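Local atomic coordinates of alanine glyoxylate transaminase (Thermococcus litoralis, PDB entry 2ZC0), a protein that probably transfers the amino group of alanine to glyoxylate using pyridoxal 5'-phosphate, as a homodimeric aminotransferase of fold class one. Residues Leu288-Lys292 against Arg293-Glu297; Ala58-Val61 against Leu62-Pro66. All coordinates share one frame; numbering follows the deposited sequence.

Contact 1: residues Leu288-Lys292 against Arg293-Glu297; sequences LEYLK and RGYFE
Tyr290 and Tyr295 meet across the sharp turn at which helix 281-292 gives way to helix 295-322. The link is a Schellman motif: Gly294, with a positive phi of 69°, lets Tyr295 N reach back to Tyr290 O (3.2 Å) while Gly294 N bonds to Leu291 O, approaching from above that carbonyl's plane. The same glycine is the N-cap of the next helix. With chi1 at 178°, CG opposite the backbone N, the Tyr290 ring lies alongside Tyr295 and Phe296, and Tyr295 CB covers one face in a CH-pi contact, 4.0 Å from the centroid. Beside it, Tyr290 CE2 packs on Phe296 CB, and Tyr290 OH lies at the edge of the Phe296 ring. An alanine in place of Tyr290 is likely to leave Tyr295 CB and Phe296 CB without this aromatic support and to open a gap beside the turn, between it and the first residues of the next helix. Along Arg293, CB rests near Glu289 O, the acceptor of Arg293 N, and CG comes closer still, 3.1 Å from Glu289 O. Bent at chi2 and chi3, the chain then brings CD and NE each within 3.7 Å of Glu289 OE1; that oxygen lies well out of the guanidinium plane, so the long salt bridge is one of charge alone. At the tip, Tyr295 OH sits over one guanidinium face, and NH2 forms a salt bridge with Glu60. Arg293 is thus probably steered by two carboxylates, although its buried NE has no hydrogen-bond acceptor.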
# COMPACT_ATOMS: atom_id res chain seq x y z
N LEU A 288 -10.90 -37.09 4.47
CA LEU A 288 -9.92 -38.12 4.20
C LEU A 288 -10.58 -39.50 4.13
O LEU A 288 -10.30 -40.28 3.22
CB LEU A 288 -8.83 -38.13 5.28
CG LEU A 288 -7.78 -39.24 5.15
CD1 LEU A 288 -7.08 -39.14 3.80
CD2 LEU A 288 -6.79 -39.12 6.28
N GLU A 289 -11.45 -39.79 5.09
CA GLU A 289 -12.16 -41.06 5.13
C GLU A 289 -13.17 -41.12 4.00
O GLU A 289 -13.31 -42.15 3.33
CB GLU A 289 -12.89 -41.24 6.46
CG GLU A 289 -11.99 -41.71 7.59
CD GLU A 289 -11.22 -42.97 7.22
OE1 GLU A 289 -11.86 -43.96 6.83
OE2 GLU A 289 -9.97 -42.95 7.33
N TYR A 290 -13.88 -40.02 3.79
CA TYR A 290 -14.88 -39.94 2.74
C TYR A 290 -14.24 -40.39 1.43
O TYR A 290 -14.80 -41.22 0.71
CB TYR A 290 -15.36 -38.50 2.60
CG TYR A 290 -16.37 -38.26 1.50
CD1 TYR A 290 -17.74 -38.34 1.76
CD2 TYR A 290 -15.95 -37.95 0.21
CE1 TYR A 290 -18.66 -38.11 0.75
CE2 TYR A 290 -16.87 -37.73 -0.81
CZ TYR A 290 -18.23 -37.81 -0.53
OH TYR A 290 -19.14 -37.60 -1.54
N LEU A 291 -13.06 -39.86 1.13
CA LEU A 291 -12.38 -40.22 -0.10
C LEU A 291 -11.85 -41.65 -0.11
O LEU A 291 -12.09 -42.39 -1.06
CB LEU A 291 -11.23 -39.24 -0.38
CG LEU A 291 -11.63 -37.81 -0.73
CD1 LEU A 291 -10.36 -37.01 -1.01
CD2 LEU A 291 -12.55 -37.79 -1.95
N LYS A 292 -11.13 -42.02 0.94
CA LYS A 292 -10.56 -43.36 1.05
C LYS A 292 -11.58 -44.50 0.98
O LYS A 292 -11.27 -45.57 0.48
CB LYS A 292 -9.74 -43.49 2.34
CG LYS A 292 -8.31 -42.96 2.25
CD LYS A 292 -7.54 -43.20 3.55
CE LYS A 292 -6.09 -42.70 3.43
NZ LYS A 292 -5.33 -42.77 4.71
N ARG A 293 -12.79 -44.25 1.49
CA ARG A 293 -13.83 -45.27 1.51
C ARG A 293 -14.69 -45.30 0.24
O ARG A 293 -15.65 -46.06 0.14
CB ARG A 293 -14.71 -45.09 2.75
CG ARG A 293 -13.89 -45.07 4.03
CD ARG A 293 -14.53 -45.87 5.14
NE ARG A 293 -15.29 -45.05 6.07
CZ ARG A 293 -15.91 -45.53 7.14
NH1 ARG A 293 -15.85 -46.83 7.41
NH2 ARG A 293 -16.59 -44.72 7.95
N GLY A 294 -14.34 -44.46 -0.73
CA GLY A 294 -15.06 -44.42 -1.99
C GLY A 294 -16.48 -43.89 -1.95
O GLY A 294 -17.30 -44.26 -2.80
N TYR A 295 -16.78 -43.01 -0.99
CA TYR A 295 -18.12 -42.43 -0.88
C TYR A 295 -18.41 -41.37 -1.93
O TYR A 295 -19.55 -40.94 -2.08
CB TYR A 295 -18.33 -41.85 0.53
CG TYR A 295 -18.43 -42.92 1.59
CD1 TYR A 295 -18.40 -42.60 2.94
CD2 TYR A 295 -18.54 -44.26 1.23
CE1 TYR A 295 -18.46 -43.60 3.92
CE2 TYR A 295 -18.60 -45.26 2.19
CZ TYR A 295 -18.57 -44.93 3.52
OH TYR A 295 -18.61 -45.94 4.45
N PHE A 296 -17.38 -40.95 -2.66
CA PHE A 296 -17.58 -39.96 -3.71
C PHE A 296 -18.37 -40.66 -4.81
O PHE A 296 -19.26 -40.08 -5.42
CB PHE A 296 -16.25 -39.46 -4.27
CG PHE A 296 -16.40 -38.44 -5.37
CD1 PHE A 296 -17.01 -37.21 -5.12
CD2 PHE A 296 -15.96 -38.72 -6.67
CE1 PHE A 296 -17.18 -36.28 -6.14
CE2 PHE A 296 -16.13 -37.80 -7.70
CZ PHE A 296 -16.75 -36.57 -7.43
N GLU A 297 -18.01 -41.92 -5.04
CA GLU A 297 -18.67 -42.73 -6.05
C GLU A 297 -20.04 -43.15 -5.54
O GLU A 297 -21.06 -42.92 -6.18
CB GLU A 297 -17.85 -43.99 -6.34
CG GLU A 297 -17.39 -44.14 -7.78
CD GLU A 297 -17.77 -45.49 -8.37
OE1 GLU A 297 -17.09 -45.95 -9.32
OE2 GLU A 297 -18.76 -46.10 -7.89

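Contact 2: residues Ala58-Val61 against Leu62-Pro66; sequences AKEV and LEKEP
The amides of Leu62, Glu63, Lys64 and Glu65 bond in turn to the carbonyls of Ala58, Lys59, Glu60 and Val61, four residues back, at N-to-O lengths between 2.8 and 3.1 Å. These are the closing turns of alpha-helix 51-64, and Glu65, at phi -111° and psi 106°, is where the chain leaves it. Two of the last carbonyls, Leu62 O and Glu63 O, accept hydrogen bonds from Arg51 of the second subunit, while Ser68 OG bonds to Glu65 O, so carbonyls at the helix end are met both from the second subunit and from the same chain. Leu62 is buried, its CG and CD1 each 3.4 Å from Ala58 O; Leu62 packs on Gly55 of the second subunit, and Ala58 on that subunit's Leu62. Val61 and Leu62 also touch helix 281-292, at Tyr285 and Ile282. Lys59, Glu60, Glu63 and Lys64 are the charged residues of these turns. Glu63 CG is wedged between its own backbone N and carbonyl carbon (chi1 63°), a placement unusual in a helix, and this brings CG to 3.2 Å from Lys59 O, with Glu60 O also close by. Lys59 NZ forms its salt bridge with Glu56, one turn earlier. Glu60 and Lys64 run side by side in the same direction, both extended beyond CG. Their charges nevertheless fall short of a salt bridge, with Glu60 OE1 4.3 Å from Lys64 NZ. Glu60 OE2 is engaged by Arg293, and OE1 lies close to Glu56 OE2, a like charge whose repulsion Lys59 NZ and Lys64 NZ may soften. The closest side-chain approach to Lys64 NZ across this turn is instead to a methylene, Glu60 CG, at 3.6 Å.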
# COMPACT_ATOMS: atom_id res chain seq x y z
N ALA A 58 -17.32 -39.03 11.45
CA ALA A 58 -16.88 -37.95 12.32
C ALA A 58 -16.65 -38.50 13.73
O ALA A 58 -15.63 -38.21 14.36
CB ALA A 58 -17.93 -36.84 12.35
N LYS A 59 -17.59 -39.32 14.20
CA LYS A 59 -17.48 -39.93 15.53
C LYS A 59 -16.26 -40.85 15.59
O LYS A 59 -15.49 -40.82 16.56
CB LYS A 59 -18.73 -40.74 15.85
CG LYS A 59 -18.83 -41.18 17.31
CD LYS A 59 -19.40 -42.59 17.45
CE LYS A 59 -20.76 -42.74 16.78
NZ LYS A 59 -21.24 -44.15 16.87
N GLU A 60 -16.11 -41.68 14.56
CA GLU A 60 -15.01 -42.63 14.45
C GLU A 60 -13.67 -41.90 14.50
O GLU A 60 -12.79 -42.22 15.31
CB GLU A 60 -15.11 -43.42 13.14
CG GLU A 60 -16.21 -44.50 13.09
CD GLU A 60 -16.36 -45.11 11.69
OE1 GLU A 60 -17.08 -46.14 11.56
OE2 GLU A 60 -15.78 -44.56 10.73
N VAL A 61 -13.52 -40.92 13.62
CA VAL A 61 -12.31 -40.12 13.54
C VAL A 61 -11.93 -39.49 14.89
O VAL A 61 -10.78 -39.56 15.31
CB VAL A 61 -12.45 -39.00 12.48
CG1 VAL A 61 -11.29 -38.03 12.60
CG2 VAL A 61 -12.48 -39.61 11.08
N LEU A 62 -12.90 -38.88 15.56
CA LEU A 62 -12.63 -38.22 16.84
C LEU A 62 -12.20 -39.15 17.97
O LEU A 62 -11.26 -38.84 18.71
CB LEU A 62 -13.85 -37.40 17.27
CG LEU A 62 -14.00 -36.08 16.51
CD1 LEU A 62 -15.44 -35.57 16.55
CD2 LEU A 62 -13.03 -35.07 17.10
N GLU A 63 -12.87 -40.29 18.11
CA GLU A 63 -12.52 -41.21 19.18
C GLU A 63 -11.25 -42.02 18.90
O GLU A 63 -10.50 -42.34 19.83
CB GLU A 63 -13.70 -42.15 19.46
CG GLU A 63 -14.09 -43.05 18.31
CD GLU A 63 -15.35 -43.88 18.59
OE1 GLU A 63 -15.71 -44.71 17.73
OE2 GLU A 63 -15.97 -43.70 19.66
N LYS A 64 -10.98 -42.31 17.63
CA LYS A 64 -9.80 -43.12 17.28
C LYS A 64 -8.53 -42.34 16.92
O LYS A 64 -7.42 -42.81 17.18
CB LYS A 64 -10.18 -44.07 16.13
CG LYS A 64 -11.34 -45.01 16.49
CD LYS A 64 -11.98 -45.66 15.26
CE LYS A 64 -13.31 -46.31 15.63
NZ LYS A 64 -13.98 -46.99 14.48
N GLU A 65 -8.68 -41.16 16.32
CA GLU A 65 -7.52 -40.36 15.93
C GLU A 65 -7.36 -39.08 16.76
O GLU A 65 -8.12 -38.13 16.60
CB GLU A 65 -7.63 -40.02 14.44
CG GLU A 65 -6.43 -39.31 13.85
CD GLU A 65 -5.12 -40.03 14.12
OE1 GLU A 65 -4.60 -39.91 15.25
OE2 GLU A 65 -4.62 -40.73 13.21
N PRO A 66 -6.37 -39.05 17.67
CA PRO A 66 -6.14 -37.87 18.51
C PRO A 66 -5.79 -36.63 17.70
O PRO A 66 -6.13 -35.51 18.09
CB PRO A 66 -4.99 -38.32 19.43
CG PRO A 66 -4.27 -39.36 18.61
CD PRO A 66 -5.43 -40.13 18.01

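In the fold
Both contacts are local and lie in series along the chain, neither nesting nor crossing. Contact 2 comes first and ends helix 51-64. The chain then builds helix 78-91 and the mixed eight-stranded sheet before helix 281-292 brings it back alongside helix 51-64. There contact 1 closes the turn into the long helix 295-322. The two centres lie about 16 Å apart, yet they touch directly: Arg293 NH2 is 2.9 Å from Glu60 OE2, and Glu289 CG packs on Val61 CG2. Contact 1 also meets helix 78-91, through Phe87 and Tyr91, whereas contact 2 extends to the second subunit, so together they tie the helix-to-helix turn to the dimer interface.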